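Local coordinates for hypothetical protein TT1561 (Thermus thermophilus, PDB 1UF3) that is of unknown function but binds calcium and, as a member of the calcineurin-like metallophosphoesterase superfamily, is probably a metal-dependent phosphoesterase, at residues F103-I117 against L143-T157. Sequence-based numbering, arbitrary orientation.
Sequences FWRGPYLVAGVGGEI and LWELKDYPKIFLFHT
Phe103 lays the CE2 corner of its ring over the centre of one face of Tyr149, with CE2 of Phe103 3.5 Å from CE2 of Tyr149 and the two planes inclined at 46°. This aromatic pair closes one end of a parallel pairing between strands 108-113 and 151-155, neighbours in one of the two mixed sheets of the metallophosphoesterase fold; helix 133-140 lies in the connection between them. Backbone bonds zip the strands together, beginning with Leu109 N to Pro150 O at 2.9 Å; Pro150, lacking an N-H, can still accept through its carbonyl. Leu109 has CG anti to its amide nitrogen (chi1 176°), which carries both methyls to Leu146, where CD1 of Leu109 lies 3.8 Å from CD1 of Leu146. Ala111 is small enough for Leu143 to come close above the same face of the sheet, and Phe101 adds to this greasy layer. On the face bearing Val110, Ile152 reaches back with CD1 3.9 Å from CB of Tyr108, while Val110 and Ile152 lie side by side. Beyond the regular pairing, a water donates to the carbonyls of Val113 and Gly115 and accepts from His156 N, bridging the diverging chains. There a short hydroxyl side chain replaces a backbone acceptor: Ile117 N gives an almost straight bond (173°) to Thr157 OG1 at 2.8 Å.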
loop_
_atom_site.group_PDB
_atom_site.type_symbol
_atom_site.label_atom_id
_atom_site.label_comp_id
_atom_site.label_asym_id
_atom_site.label_seq_id
_atom_site.Cartn_x
_atom_site.Cartn_y
_atom_site.Cartn_z
ATOM N N PHE A 103 -16.063 15.094 9.568
ATOM C CA PHE A 103 -15.001 14.468 10.360
ATOM C C PHE A 103 -13.923 13.933 9.459
ATOM O O PHE A 103 -14.202 13.363 8.402
ATOM C CB PHE A 103 -15.489 13.264 11.190
ATOM C CG PHE A 103 -16.388 13.615 12.321
ATOM C CD1 PHE A 103 -17.754 13.369 12.230
ATOM C CD2 PHE A 103 -15.872 14.137 13.507
ATOM C CE1 PHE A 103 -18.593 13.633 13.306
ATOM C CE2 PHE A 103 -16.693 14.407 14.582
ATOM C CZ PHE A 103 -18.061 14.157 14.495
ATOM N N TRP A 104 -12.678 14.119 9.872
ATOM C CA TRP A 104 -11.563 13.575 9.131
ATOM C C TRP A 104 -10.977 12.497 10.042
ATOM O O TRP A 104 -11.181 12.532 11.255
ATOM C CB TRP A 104 -10.497 14.619 8.886
ATOM C CG TRP A 104 -10.730 15.499 7.711
ATOM C CD1 TRP A 104 -11.740 15.413 6.792
ATOM C CD2 TRP A 104 -9.944 16.635 7.345
ATOM N NE1 TRP A 104 -11.631 16.439 5.874
ATOM C CE2 TRP A 104 -10.537 17.202 6.190
ATOM C CE3 TRP A 104 -8.795 17.238 7.886
ATOM C CZ2 TRP A 104 -10.021 18.349 5.563
ATOM C CZ3 TRP A 104 -8.278 18.384 7.263
ATOM C CH2 TRP A 104 -8.896 18.924 6.116
ATOM N N ARG A 105 -10.257 11.548 9.467
ATOM C CA ARG A 105 -9.665 10.507 10.290
ATOM C C ARG A 105 -8.589 11.097 11.221
ATOM O O ARG A 105 -7.720 11.875 10.794
ATOM C CB ARG A 105 -9.059 9.409 9.428
ATOM C CG ARG A 105 -8.780 8.184 10.259
ATOM C CD ARG A 105 -8.562 6.943 9.445
ATOM N NE ARG A 105 -8.185 5.857 10.342
ATOM C CZ ARG A 105 -7.678 4.697 9.943
ATOM N NH1 ARG A 105 -7.486 4.460 8.646
ATOM N NH2 ARG A 105 -7.355 3.784 10.845
ATOM N N GLY A 106 -8.667 10.728 12.491
ATOM C CA GLY A 106 -7.726 11.250 13.465
ATOM C C GLY A 106 -8.186 10.852 14.853
ATOM O O GLY A 106 -7.452 10.182 15.562
ATOM N N PRO A 107 -9.404 11.230 15.262
ATOM C CA PRO A 107 -10.345 12.014 14.453
ATOM C C PRO A 107 -10.229 13.530 14.632
ATOM O O PRO A 107 -9.652 14.007 15.615
ATOM C CB PRO A 107 -11.705 11.509 14.922
ATOM C CG PRO A 107 -11.460 11.230 16.387
ATOM C CD PRO A 107 -10.073 10.623 16.427
ATOM N N TYR A 108 -10.763 14.272 13.662
ATOM C CA TYR A 108 -10.798 15.731 13.734
ATOM C C TYR A 108 -12.178 16.182 13.302
ATOM O O TYR A 108 -12.715 15.683 12.331
ATOM C CB TYR A 108 -9.743 16.375 12.833
ATOM C CG TYR A 108 -8.334 16.036 13.237
ATOM C CD1 TYR A 108 -7.626 15.045 12.578
ATOM C CD2 TYR A 108 -7.709 16.696 14.305
ATOM C CE1 TYR A 108 -6.332 14.705 12.964
ATOM C CE2 TYR A 108 -6.414 16.369 14.682
ATOM C CZ TYR A 108 -5.735 15.373 14.008
ATOM O OH TYR A 108 -4.446 15.030 14.361
ATOM N N LEU A 109 -12.754 17.106 14.056
ATOM C CA LEU A 109 -14.055 17.669 13.752
ATOM C C LEU A 109 -13.724 18.982 12.999
ATOM O O LEU A 109 -13.207 19.944 13.600
ATOM C CB LEU A 109 -14.810 17.941 15.059
ATOM C CG LEU A 109 -16.186 18.623 14.984
ATOM C CD1 LEU A 109 -17.070 17.859 14.012
ATOM C CD2 LEU A 109 -16.831 18.673 16.366
ATOM N N VAL A 110 -13.973 18.990 11.686
ATOM C CA VAL A 110 -13.694 20.148 10.831
ATOM C C VAL A 110 -14.940 20.997 10.611
ATOM O O VAL A 110 -15.998 20.502 10.232
ATOM C CB VAL A 110 -13.125 19.697 9.481
ATOM C CG1 VAL A 110 -12.696 20.929 8.622
ATOM C CG2 VAL A 110 -11.945 18.772 9.707
ATOM N N ALA A 111 -14.823 22.292 10.884
ATOM C CA ALA A 111 -15.953 23.190 10.729
ATOM C C ALA A 111 -15.474 24.582 10.341
ATOM O O ALA A 111 -14.291 24.919 10.495
ATOM C CB ALA A 111 -16.733 23.275 12.020
ATOM N N GLY A 112 -16.399 25.401 9.864
ATOM C CA GLY A 112 -16.005 26.749 9.499
ATOM C C GLY A 112 -17.122 27.757 9.360
ATOM O O GLY A 112 -18.319 27.437 9.440
ATOM N N VAL A 113 -16.702 29.007 9.209
ATOM C CA VAL A 113 -17.613 30.108 8.971
ATOM C C VAL A 113 -16.816 31.021 8.021
ATOM O O VAL A 113 -15.827 31.656 8.422
ATOM C CB VAL A 113 -17.990 30.853 10.249
ATOM C CG1 VAL A 113 -18.921 31.991 9.900
ATOM C CG2 VAL A 113 -18.688 29.914 11.239
ATOM N N GLY A 114 -17.221 31.015 6.751
ATOM C CA GLY A 114 -16.566 31.820 5.738
ATOM C C GLY A 114 -17.182 33.211 5.636
ATOM O O GLY A 114 -17.977 33.606 6.481
ATOM N N GLY A 115 -16.819 33.950 4.592
ATOM C CA GLY A 115 -17.336 35.298 4.424
ATOM C C GLY A 115 -16.652 36.226 5.411
ATOM O O GLY A 115 -15.727 35.826 6.117
ATOM N N GLU A 116 -17.098 37.469 5.477
ATOM C CA GLU A 116 -16.511 38.406 6.426
ATOM C C GLU A 116 -17.252 38.313 7.737
ATOM O O GLU A 116 -18.454 38.512 7.763
ATOM C CB GLU A 116 -16.651 39.841 5.922
ATOM C CG GLU A 116 -16.084 40.882 6.882
ATOM C CD GLU A 116 -16.519 42.300 6.523
ATOM O OE1 GLU A 116 -16.839 42.549 5.342
ATOM O OE2 GLU A 116 -16.539 43.160 7.430
ATOM N N ILE A 117 -16.573 37.994 8.831
ATOM C CA ILE A 117 -17.290 37.993 10.091
ATOM C C ILE A 117 -17.105 39.408 10.662
ATOM O O ILE A 117 -16.035 39.747 11.167
ATOM C CB ILE A 117 -16.749 36.961 11.112
ATOM C CG1 ILE A 117 -16.959 35.527 10.602
ATOM C CG2 ILE A 117 -17.522 37.109 12.422
ATOM C CD1 ILE A 117 -16.172 34.441 11.395
ATOM N N LEU A 143 -21.653 22.572 17.539
ATOM C CA LEU A 143 -20.586 21.622 17.778
ATOM C C LEU A 143 -20.463 21.097 19.208
ATOM O O LEU A 143 -19.878 20.026 19.423
ATOM C CB LEU A 143 -19.257 22.238 17.342
ATOM C CG LEU A 143 -19.153 22.690 15.882
ATOM C CD1 LEU A 143 -17.787 23.345 15.657
ATOM C CD2 LEU A 143 -19.315 21.491 14.948
ATOM N N TRP A 144 -20.996 21.845 20.177
ATOM C CA TRP A 144 -20.931 21.439 21.572
ATOM C C TRP A 144 -21.678 20.127 21.798
ATOM O O TRP A 144 -21.452 19.458 22.799
ATOM C CB TRP A 144 -21.519 22.520 22.498
ATOM C CG TRP A 144 -20.718 23.809 22.549
ATOM C CD1 TRP A 144 -21.178 25.073 22.278
ATOM C CD2 TRP A 144 -19.345 23.961 22.939
ATOM N NE1 TRP A 144 -20.176 25.999 22.481
ATOM C CE2 TRP A 144 -19.043 25.344 22.883
ATOM C CE3 TRP A 144 -18.341 23.066 23.333
ATOM C CZ2 TRP A 144 -17.779 25.849 23.201
ATOM C CZ3 TRP A 144 -17.085 23.566 23.650
ATOM C CH2 TRP A 144 -16.813 24.949 23.580
ATOM N N GLU A 145 -22.567 19.759 20.875
ATOM C CA GLU A 145 -23.316 18.514 21.024
ATOM C C GLU A 145 -22.395 17.337 20.706
ATOM O O GLU A 145 -22.631 16.217 21.149
ATOM C CB GLU A 145 -24.523 18.479 20.074
ATOM C CG GLU A 145 -25.419 19.710 20.122
ATOM C CD GLU A 145 -26.709 19.530 20.918
ATOM O OE1 GLU A 145 -26.913 18.472 21.558
ATOM O OE2 GLU A 145 -27.530 20.476 20.899
ATOM N N LEU A 146 -21.353 17.599 19.927
ATOM C CA LEU A 146 -20.411 16.560 19.539
ATOM C C LEU A 146 -19.295 16.506 20.583
ATOM O O LEU A 146 -18.549 17.465 20.758
ATOM C CB LEU A 146 -19.864 16.859 18.133
ATOM C CG LEU A 146 -20.978 17.160 17.113
ATOM C CD1 LEU A 146 -20.413 17.215 15.706
ATOM C CD2 LEU A 146 -22.065 16.074 17.198
ATOM N N LYS A 147 -19.165 15.359 21.243
ATOM C CA LYS A 147 -18.209 15.187 22.335
ATOM C C LYS A 147 -16.782 14.683 22.114
ATOM O O LYS A 147 -16.533 13.740 21.370
ATOM C CB LYS A 147 -18.863 14.302 23.417
ATOM C CG LYS A 147 -20.221 14.795 23.921
ATOM C CD LYS A 147 -20.147 16.268 24.322
ATOM C CE LYS A 147 -21.237 16.672 25.311
ATOM N NZ LYS A 147 -22.621 16.568 24.781
ATOM N N ASP A 148 -15.837 15.336 22.789
ATOM C CA ASP A 148 -14.432 14.934 22.775
ATOM C C ASP A 148 -13.685 14.874 21.455
ATOM O O ASP A 148 -12.855 13.977 21.256
ATOM C CB ASP A 148 -14.289 13.561 23.455
ATOM C CG ASP A 148 -15.067 13.481 24.758
ATOM O OD1 ASP A 148 -15.002 14.455 25.542
ATOM O OD2 ASP A 148 -15.747 12.449 24.994
ATOM N N TYR A 149 -13.944 15.803 20.548
ATOM C CA TYR A 149 -13.218 15.762 19.290
ATOM C C TYR A 149 -12.285 16.955 19.139
ATOM O O TYR A 149 -12.665 18.071 19.426
ATOM C CB TYR A 149 -14.184 15.780 18.092
ATOM C CG TYR A 149 -15.082 14.563 17.922
ATOM C CD1 TYR A 149 -16.394 14.565 18.381
ATOM C CD2 TYR A 149 -14.619 13.431 17.278
ATOM C CE1 TYR A 149 -17.220 13.472 18.198
ATOM C CE2 TYR A 149 -15.435 12.331 17.090
ATOM C CZ TYR A 149 -16.729 12.356 17.546
ATOM O OH TYR A 149 -17.535 11.260 17.317
ATOM N N PRO A 150 -11.032 16.719 18.738
ATOM C CA PRO A 150 -10.139 17.861 18.548
ATOM C C PRO A 150 -10.792 18.611 17.358
ATOM O O PRO A 150 -11.205 17.966 16.383
ATOM C CB PRO A 150 -8.830 17.209 18.122
ATOM C CG PRO A 150 -8.892 15.828 18.787
ATOM C CD PRO A 150 -10.314 15.430 18.621
ATOM N N LYS A 151 -10.888 19.941 17.424
ATOM C CA LYS A 151 -11.509 20.729 16.340
ATOM C C LYS A 151 -10.553 21.481 15.407
ATOM O O LYS A 151 -9.478 21.937 15.826
ATOM C CB LYS A 151 -12.499 21.738 16.924
ATOM C CG LYS A 151 -13.651 21.113 17.699
ATOM C CD LYS A 151 -14.437 22.170 18.465
ATOM C CE LYS A 151 -15.393 21.556 19.469
ATOM N NZ LYS A 151 -16.016 22.558 20.394
ATOM N N ILE A 152 -10.942 21.576 14.130
ATOM C CA ILE A 152 -10.177 22.306 13.108
ATOM C C ILE A 152 -11.181 23.301 12.515
ATOM O O ILE A 152 -12.216 22.899 11.970
ATOM C CB ILE A 152 -9.653 21.381 11.986
ATOM C CG1 ILE A 152 -8.618 20.397 12.553
ATOM C CG2 ILE A 152 -9.027 22.232 10.854
ATOM C CD1 ILE A 152 -7.907 19.528 11.521
ATOM N N PHE A 153 -10.895 24.594 12.673
ATOM C CA PHE A 153 -11.773 25.653 12.191
ATOM C C PHE A 153 -11.214 26.333 10.956
ATOM O O PHE A 153 -10.015 26.522 10.838
ATOM C CB PHE A 153 -11.973 26.748 13.264
ATOM C CG PHE A 153 -12.878 26.361 14.416
ATOM C CD1 PHE A 153 -13.529 25.125 14.462
ATOM C CD2 PHE A 153 -13.095 27.256 15.444
ATOM C CE1 PHE A 153 -14.374 24.807 15.511
ATOM C CE2 PHE A 153 -13.947 26.943 16.506
ATOM C CZ PHE A 153 -14.584 25.723 16.539
ATOM N N LEU A 154 -12.102 26.714 10.047
ATOM C CA LEU A 154 -11.703 27.436 8.834
ATOM C C LEU A 154 -12.465 28.754 8.821
ATOM O O LEU A 154 -13.682 28.772 8.876
ATOM C CB LEU A 154 -12.037 26.642 7.563
ATOM C CG LEU A 154 -10.930 25.731 7.032
ATOM C CD1 LEU A 154 -10.784 24.521 7.960
ATOM C CD2 LEU A 154 -11.255 25.292 5.602
ATOM N N PHE A 155 -11.752 29.867 8.790
ATOM C CA PHE A 155 -12.417 31.175 8.751
ATOM C C PHE A 155 -11.715 32.012 7.699
ATOM O O PHE A 155 -10.540 31.787 7.370
ATOM C CB PHE A 155 -12.245 31.984 10.043
ATOM C CG PHE A 155 -12.833 31.374 11.255
ATOM C CD1 PHE A 155 -12.016 31.117 12.366
ATOM C CD2 PHE A 155 -14.201 31.182 11.358
ATOM C CE1 PHE A 155 -12.563 30.694 13.555
ATOM C CE2 PHE A 155 -14.757 30.758 12.534
ATOM C CZ PHE A 155 -13.933 30.513 13.651
ATOM N N HIS A 156 -12.426 32.999 7.184
ATOM C CA HIS A 156 -11.761 33.875 6.255
ATOM C C HIS A 156 -11.143 34.998 7.114
ATOM O O HIS A 156 -9.975 35.343 6.964
ATOM C CB HIS A 156 -12.728 34.470 5.255
ATOM C CG HIS A 156 -12.066 35.439 4.333
ATOM N ND1 HIS A 156 -11.896 36.771 4.655
ATOM C CD2 HIS A 156 -11.411 35.246 3.164
ATOM C CE1 HIS A 156 -11.162 37.353 3.720
ATOM N NE2 HIS A 156 -10.854 36.447 2.806
ATOM N N THR A 157 -11.948 35.518 8.030
ATOM C CA THR A 157 -11.606 36.604 8.930
ATOM C C THR A 157 -10.551 36.248 9.981
ATOM O O THR A 157 -10.705 35.283 10.723
ATOM C CB THR A 157 -12.889 37.076 9.617
ATOM O OG1 THR A 157 -13.792 37.546 8.609
ATOM C CG2 THR A 157 -12.616 38.189 10.637
HETATM O O HOH W 1 -14.822 34.092 8.032
#